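PDB 7NSZ: peptidoglycan-recognition protein LB from Drosophila melanogaster, which hydrolyses the amide bond between N-acetylmuramoyl residues and L-amino acids in bacterial peptidoglycan, using a zinc ion, and so degrades this immune-active material. Local coordinates for residues F138-K142 with G143-P147; G165-F168 with A169-S173; H176-H179 with I180-E184. The protein carries 1 engineered substitution. All coordinates share one frame; numbering follows the deposited sequence.

Contact 1 (F138-K142 with G143-P147); sequences FGVFK and GYIDP
Lys142 and Tyr144 lie side by side and point the same way, one on each flank of Gly143, where helix 126-142 gives out. The lysine CB sits 3.5 Å from Tyr144 CE1 and approaches the ring obliquely; CG and CE also pass within van der Waals range of CE1 and of the hydroxyl, respectively, before the chain end leads away. Because Tyr144 turns its CG away from its own carbonyl carbon (chi1 -60°), the ring reaches back alongside the lysine, and it also stacks with Phe96 of a neighbouring loop.

A second pair is arranged quite differently. Val140 and Ile145 meet at about a right angle, the valine CG2 lying 3.8 Å from Ile145 CG2. The other valine methyl, CG1, leans towards Pro147, while Ile145 CD1 rests on the bare CA of Gly139 at 3.8 Å. A side chain at Gly139 would collide with that methyl, so the close approach depends on glycine.

The backbone ties these pairs together. Tyr144 N donates to Gly139 O at 2.9 Å, only 16° from the carbonyl plane, and Gly143 N donates to Val140 O from well above its plane. Ile145 N is an extra donor to Gly139 O, at 3.1 Å and again from above. A water donates to both Val140 O and Ile145 O, and Val140 CA adds a CA-H...O contact to Ile145 O.

Gly143 adopts a positive phi (86°), at which a CB would be jammed against the carbonyl oxygen of Lys142. This glycine, with the Tyr144-Gly139 and Gly143-Val140 bonds, makes a Schellman motif, here terminating helix 126-142 and directing the chain into the short strand 145-146.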
# COMPACT_ATOMS: atom_id res chain seq x y z
N PHE A 138 -5.67 3.76 11.93
CA PHE A 138 -4.63 4.55 12.63
C PHE A 138 -4.36 5.85 11.87
O PHE A 138 -4.20 6.95 12.47
CB PHE A 138 -3.32 3.77 12.76
N GLY A 139 -4.35 5.79 10.52
CA GLY A 139 -4.14 6.98 9.69
C GLY A 139 -5.28 7.95 9.87
O GLY A 139 -5.02 9.18 9.95
N VAL A 140 -6.52 7.50 9.98
CA VAL A 140 -7.66 8.41 10.25
C VAL A 140 -7.55 8.97 11.68
O VAL A 140 -7.70 10.19 11.85
CB VAL A 140 -9.00 7.69 10.05
CG1 VAL A 140 -10.19 8.52 10.51
CG2 VAL A 140 -9.18 7.31 8.59
N PHE A 141 -7.20 8.16 12.65
CA PHE A 141 -7.05 8.58 14.07
C PHE A 141 -6.04 9.72 14.15
O PHE A 141 -6.30 10.72 14.87
CB PHE A 141 -6.69 7.30 14.84
CG PHE A 141 -6.25 7.46 16.27
CD1 PHE A 141 -7.19 7.45 17.27
CD2 PHE A 141 -4.91 7.59 16.60
CE1 PHE A 141 -6.80 7.55 18.60
CE2 PHE A 141 -4.52 7.74 17.93
CZ PHE A 141 -5.47 7.72 18.91
N LYS A 142 -4.91 9.60 13.44
CA LYS A 142 -3.80 10.58 13.49
C LYS A 142 -4.05 11.78 12.59
O LYS A 142 -3.23 12.72 12.64
CB LYS A 142 -2.50 9.89 13.08
CG LYS A 142 -1.83 9.09 14.17
CD LYS A 142 -1.50 9.93 15.39
CE LYS A 142 -0.73 11.17 15.02
NZ LYS A 142 0.27 11.50 16.04
N GLY A 143 -5.05 11.78 11.74
CA GLY A 143 -5.31 12.91 10.86
C GLY A 143 -4.51 12.85 9.56
O GLY A 143 -4.57 13.83 8.81
N TYR A 144 -3.87 11.72 9.25
CA TYR A 144 -3.14 11.54 7.96
C TYR A 144 -4.08 11.13 6.83
O TYR A 144 -3.70 11.32 5.64
CB TYR A 144 -2.03 10.48 8.08
CG TYR A 144 -0.98 10.79 9.11
CD1 TYR A 144 -0.62 9.83 10.03
CD2 TYR A 144 -0.32 12.00 9.15
CE1 TYR A 144 0.35 10.06 11.00
CE2 TYR A 144 0.63 12.26 10.13
CZ TYR A 144 0.95 11.28 11.05
OH TYR A 144 1.90 11.50 12.01
N ILE A 145 -5.20 10.48 7.15
CA ILE A 145 -6.19 10.02 6.15
C ILE A 145 -7.52 10.73 6.41
O ILE A 145 -7.94 10.79 7.59
CB ILE A 145 -6.36 8.49 6.22
CG1 ILE A 145 -5.05 7.80 5.94
CG2 ILE A 145 -7.46 8.10 5.26
CD1 ILE A 145 -5.09 6.31 6.03
N ASP A 146 -8.10 11.34 5.40
CA ASP A 146 -9.40 12.03 5.55
C ASP A 146 -10.40 11.06 6.18
O ASP A 146 -10.51 9.92 5.78
CB ASP A 146 -9.83 12.53 4.19
CG ASP A 146 -10.94 13.54 4.29
OD1 ASP A 146 -10.63 14.72 4.02
OD2 ASP A 146 -12.08 13.12 4.69
N PRO A 147 -11.19 11.50 7.19
CA PRO A 147 -12.23 10.64 7.74
C PRO A 147 -13.28 10.18 6.73
O PRO A 147 -13.83 9.16 6.96
CB PRO A 147 -12.89 11.48 8.85
CG PRO A 147 -12.49 12.90 8.55
CD PRO A 147 -11.17 12.83 7.80
O HOH W 1 -8.55 12.12 10.00

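Contact 2 (G165-F168 with A169-S173); sequences GRLF and AEISS
The Phe168 ring carries the hydroxyl of Ser172 over one face, with OG 3.9 Å above the plane and displaced towards the rim, while Ile171 CD1 approaches the ring obliquely. The other flat group, the Arg166 guanidinium, has Glu170 N and a water at its edge, both near its plane. Arg166, Phe168, Glu170 and Ile171 lie on helix 165-171, a short helix of the amidase domain in which residues three and four apart share a side, and Ser172 comes directly after it.

The water at the guanidinium edge links the two charged chains: it accepts from Arg166 NH1 at 2.8 Å and donates to Glu170 OE1. NH1 and OE1 are not in direct contact, but their opposite charges probably still attract across the gap. The other carboxylate oxygen of Glu170 is held by the indole N-H of Trp174.

On the inward side, Leu167 CD1 packs on Ile171 CG2 at 3.9 Å, and Leu167 also touches Trp119. The Phe168 and Ile171 side chains cross at about a right angle, CD1 against CD1. Here Ile171 CG1 stands between its backbone N and carbonyl carbon (chi1 69°), a crowded position that brings it against Phe168 O. An alanine in place of Phe168 would remove the ring beside Ser172 OG and Ile171, and is likely to leave a gap where the phenylalanine meets Arg155 and Gln156.

Regular bonds four residues apart run along the backbone, that from Ile171 N to Leu167 O being the straightest (166° at the hydrogen). Two carbonyls near the end of the helix each accept twice: Ser173 N and OG both donate to Glu170 O, and Phe168 O receives Ser172 N at 3.0 Å and Ser172 OG at 2.8 Å from opposite faces of its carbonyl plane.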
# COMPACT_ATOMS: atom_id res chain seq x y z
N GLY A 165 -7.85 -10.07 -8.72
CA GLY A 165 -9.31 -10.18 -8.65
C GLY A 165 -9.81 -10.58 -7.28
O GLY A 165 -10.80 -10.02 -6.87
N ARG A 166 -9.19 -11.54 -6.62
CA ARG A 166 -9.71 -12.00 -5.31
C ARG A 166 -9.58 -10.87 -4.27
O ARG A 166 -10.56 -10.64 -3.50
CB ARG A 166 -9.01 -13.28 -4.85
CG ARG A 166 -9.62 -13.91 -3.61
CD ARG A 166 -11.07 -14.35 -3.79
NE ARG A 166 -11.74 -14.67 -2.55
CZ ARG A 166 -12.41 -13.79 -1.80
NH1 ARG A 166 -12.38 -12.51 -2.15
NH2 ARG A 166 -13.07 -14.19 -0.71
N LEU A 167 -8.42 -10.23 -4.17
CA LEU A 167 -8.26 -9.13 -3.18
C LEU A 167 -9.12 -7.94 -3.60
O LEU A 167 -9.66 -7.28 -2.74
CB LEU A 167 -6.77 -8.80 -3.09
CG LEU A 167 -6.44 -7.61 -2.19
CD1 LEU A 167 -7.02 -7.71 -0.79
CD2 LEU A 167 -4.92 -7.43 -2.15
N PHE A 168 -9.31 -7.72 -4.91
CA PHE A 168 -10.22 -6.66 -5.35
C PHE A 168 -11.65 -6.93 -4.80
O PHE A 168 -12.34 -6.04 -4.32
CB PHE A 168 -10.23 -6.49 -6.87
CG PHE A 168 -11.00 -5.24 -7.23
CD1 PHE A 168 -10.51 -3.99 -6.93
CD2 PHE A 168 -12.19 -5.31 -7.95
CE1 PHE A 168 -11.21 -2.84 -7.22
CE2 PHE A 168 -12.88 -4.15 -8.25
CZ PHE A 168 -12.39 -2.92 -7.93
N ALA A 169 -12.12 -8.18 -4.95
CA ALA A 169 -13.47 -8.52 -4.45
C ALA A 169 -13.53 -8.33 -2.94
O ALA A 169 -14.56 -7.85 -2.41
CB ALA A 169 -13.82 -9.94 -4.86
N GLU A 170 -12.47 -8.66 -2.22
CA GLU A 170 -12.42 -8.46 -0.77
C GLU A 170 -12.55 -6.96 -0.46
O GLU A 170 -13.34 -6.60 0.42
CB GLU A 170 -11.11 -9.05 -0.24
CG GLU A 170 -10.80 -8.72 1.22
CD GLU A 170 -11.77 -9.20 2.28
OE1 GLU A 170 -12.42 -10.27 2.06
OE2 GLU A 170 -11.81 -8.58 3.37
N ILE A 171 -11.70 -6.11 -1.04
CA ILE A 171 -11.71 -4.69 -0.63
C ILE A 171 -13.02 -4.03 -1.05
O ILE A 171 -13.42 -3.02 -0.49
CB ILE A 171 -10.49 -3.86 -1.14
CG1 ILE A 171 -10.51 -3.65 -2.66
CG2 ILE A 171 -9.22 -4.53 -0.65
CD1 ILE A 171 -9.38 -2.72 -3.16
N SER A 172 -13.67 -4.64 -2.06
CA SER A 172 -15.01 -4.15 -2.48
C SER A 172 -16.00 -4.27 -1.33
O SER A 172 -17.03 -3.59 -1.40
CB SER A 172 -15.55 -4.81 -3.72
OG SER A 172 -14.68 -4.66 -4.83
N SER A 173 -15.70 -5.05 -0.30
CA SER A 173 -16.62 -5.21 0.85
C SER A 173 -16.20 -4.33 2.02
O SER A 173 -16.81 -4.45 3.09
CB SER A 173 -16.65 -6.65 1.27
OG SER A 173 -15.47 -7.02 2.00
O HOH W 2 -13.77 -11.43 0.08

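Contact 3 (H176-H179 with I180-E184); sequences HFTH and INDTE. With EPE (4-(2-hydroxyethyl)-1-piperazine ethanesulfonic acid), chain C.
His179 and the first two residues of the turn that follows hold the sulfonate of a buffer molecule, 4-(2-hydroxyethyl)-1-piperazine ethanesulfonic acid. The imidazole meets it edge-on, with the sulfur in the ring plane: ND1 donates to O2S at 2.8 Å and makes a weak second bond to O1S. From the backbone, Ile180 N reaches O1S at 3.0 Å and Asn181 N reaches O3S at the same length. Every sulfonate oxygen thus accepts at least one N-H from this short piece of chain. Gln156 NE2 is also hydrogen-bonded to the buffer molecule.

Two side chains border the same sulfonate. With CG placed between its own N and carbonyl carbon (chi1 60°), Asn181 folds its amide back beside it, CG lying 3.2 Å from O3S. Ile180 CB also comes to 3.5 Å from O3S, and its side chain touches Tyr106 and Leu152.

The tight turn probably helps to hold the two amides towards the sulfonate. In it Asp182 N donates to His179 O at 3.1 Å, nearly straight at the hydrogen (160°) though the donor stands above the carbonyl plane. Asp182 OD1 lies 3.6 Å from His179 CB. Backbone bonding of Thr178 to Leu151, and its carbonyl bond to Gln156 NE2, probably help to position His179.

The sulfonate sits at the N-terminal end of the 3-10 segment 180-182, whose N-H groups suit an anion as the start of a helix does. The ligand is a buffer component, so no biological role follows from this surface anion site.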
# COMPACT_ATOMS: atom_id res chain seq x y z
N HIS A 176 -15.90 2.39 2.88
CA HIS A 176 -15.38 3.53 2.08
C HIS A 176 -15.03 3.10 0.65
O HIS A 176 -14.62 3.98 -0.11
CB HIS A 176 -14.17 4.19 2.76
CG HIS A 176 -14.49 4.87 4.06
ND1 HIS A 176 -14.39 6.21 4.20
CD2 HIS A 176 -14.91 4.37 5.25
CE1 HIS A 176 -14.73 6.54 5.46
NE2 HIS A 176 -15.06 5.43 6.09
N PHE A 177 -15.19 1.85 0.28
CA PHE A 177 -14.97 1.42 -1.12
C PHE A 177 -15.92 2.19 -2.02
O PHE A 177 -17.10 2.38 -1.66
CB PHE A 177 -15.20 -0.07 -1.26
CG PHE A 177 -15.00 -0.51 -2.68
CD1 PHE A 177 -13.73 -0.66 -3.23
CD2 PHE A 177 -16.11 -0.75 -3.49
CE1 PHE A 177 -13.58 -0.99 -4.57
CE2 PHE A 177 -15.94 -1.09 -4.83
CZ PHE A 177 -14.68 -1.24 -5.35
N THR A 178 -15.43 2.63 -3.15
CA THR A 178 -16.29 3.32 -4.11
C THR A 178 -15.84 3.08 -5.54
O THR A 178 -14.77 2.53 -5.79
CB THR A 178 -16.35 4.82 -3.81
OG1 THR A 178 -17.41 5.44 -4.54
CG2 THR A 178 -15.05 5.52 -4.12
N HIS A 179 -16.74 3.41 -6.47
CA HIS A 179 -16.44 3.42 -7.92
C HIS A 179 -16.35 4.86 -8.41
O HIS A 179 -17.21 5.68 -8.11
CB HIS A 179 -17.46 2.61 -8.72
CG HIS A 179 -17.30 1.16 -8.58
ND1 HIS A 179 -16.48 0.40 -9.36
CD2 HIS A 179 -17.86 0.32 -7.69
CE1 HIS A 179 -16.59 -0.87 -9.00
NE2 HIS A 179 -17.42 -0.94 -7.95
N ILE A 180 -15.29 5.15 -9.16
CA ILE A 180 -15.05 6.47 -9.79
C ILE A 180 -16.26 6.86 -10.67
O ILE A 180 -16.70 8.00 -10.55
CB ILE A 180 -13.73 6.47 -10.59
CG1 ILE A 180 -12.50 6.19 -9.71
CG2 ILE A 180 -13.60 7.79 -11.35
CD1 ILE A 180 -12.24 7.24 -8.70
N ASN A 181 -16.83 5.92 -11.40
CA ASN A 181 -17.94 6.26 -12.33
C ASN A 181 -19.27 6.36 -11.60
O ASN A 181 -20.27 6.64 -12.30
CB ASN A 181 -17.94 5.34 -13.55
CG ASN A 181 -18.09 3.89 -13.22
OD1 ASN A 181 -18.43 3.54 -12.08
ND2 ASN A 181 -17.89 3.04 -14.21
N ASP A 182 -19.31 6.30 -10.26
CA ASP A 182 -20.56 6.70 -9.56
C ASP A 182 -20.85 8.18 -9.78
O ASP A 182 -21.99 8.60 -9.54
CB ASP A 182 -20.48 6.43 -8.07
CG ASP A 182 -20.53 4.98 -7.66
OD1 ASP A 182 -20.74 4.08 -8.45
OD2 ASP A 182 -20.22 4.73 -6.44
N THR A 183 -19.86 9.01 -10.10
CA THR A 183 -20.12 10.44 -10.40
C THR A 183 -19.92 10.69 -11.89
O THR A 183 -18.87 10.36 -12.45
CB THR A 183 -19.31 11.42 -9.56
OG1 THR A 183 -18.00 11.66 -10.07
CG2 THR A 183 -19.18 10.96 -8.13
N GLU A 184 -20.97 11.14 -12.53
CA GLU A 184 -20.92 11.51 -13.97
C GLU A 184 -20.37 12.94 -14.11
O GLU A 184 -20.87 13.85 -13.41
CB GLU A 184 -22.30 11.45 -14.64
CG GLU A 184 -22.89 10.04 -14.73
CD GLU A 184 -22.11 9.00 -15.54
OE1 GLU A 184 -22.52 7.83 -15.60
OE2 GLU A 184 -21.01 9.36 -16.12
N1 EPE C . -12.24 0.78 -14.63
C2 EPE C . -12.62 -0.05 -15.80
C3 EPE C . -11.43 -0.78 -16.37
N4 EPE C . -10.31 0.13 -16.67
C5 EPE C . -9.96 0.92 -15.50
C6 EPE C . -11.15 1.70 -15.00
C7 EPE C . -9.15 -0.62 -17.18
C8 EPE C . -8.19 0.17 -18.05
O8 EPE C . -7.96 1.52 -17.66
C9 EPE C . -13.39 1.52 -14.08
C10 EPE C . -13.09 2.00 -12.65
S EPE C . -14.54 2.49 -11.77
O1S EPE C . -14.14 2.63 -10.37
O2S EPE C . -15.47 1.30 -11.84
O3S EPE C . -15.06 3.69 -12.33

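How the contacts relate
The three contacts follow one another along the chain, each closing before the next opens, and trace the C-terminal part of the amidase fold. Contact 1 ends helix 126-142; the chain then forms strand 149-153, an outermost strand of the mixed sheet, passes zinc ligands His154 and Cys162, and enters helix 165-171 of contact 2. Contact 3 lies in the loop beyond. Contacts 1 and 2 have centres about 22 Å apart and do not touch, but contact 3 reaches both: His176 packs on Pro147, and Phe177 on Phe168 and Ser172. Backbone bonds of His176 and Thr178 with Leu151 lay the tail along strand 149-153, between the helix end and the helix whose Leu167 side chain lies about 9 Å from the zinc.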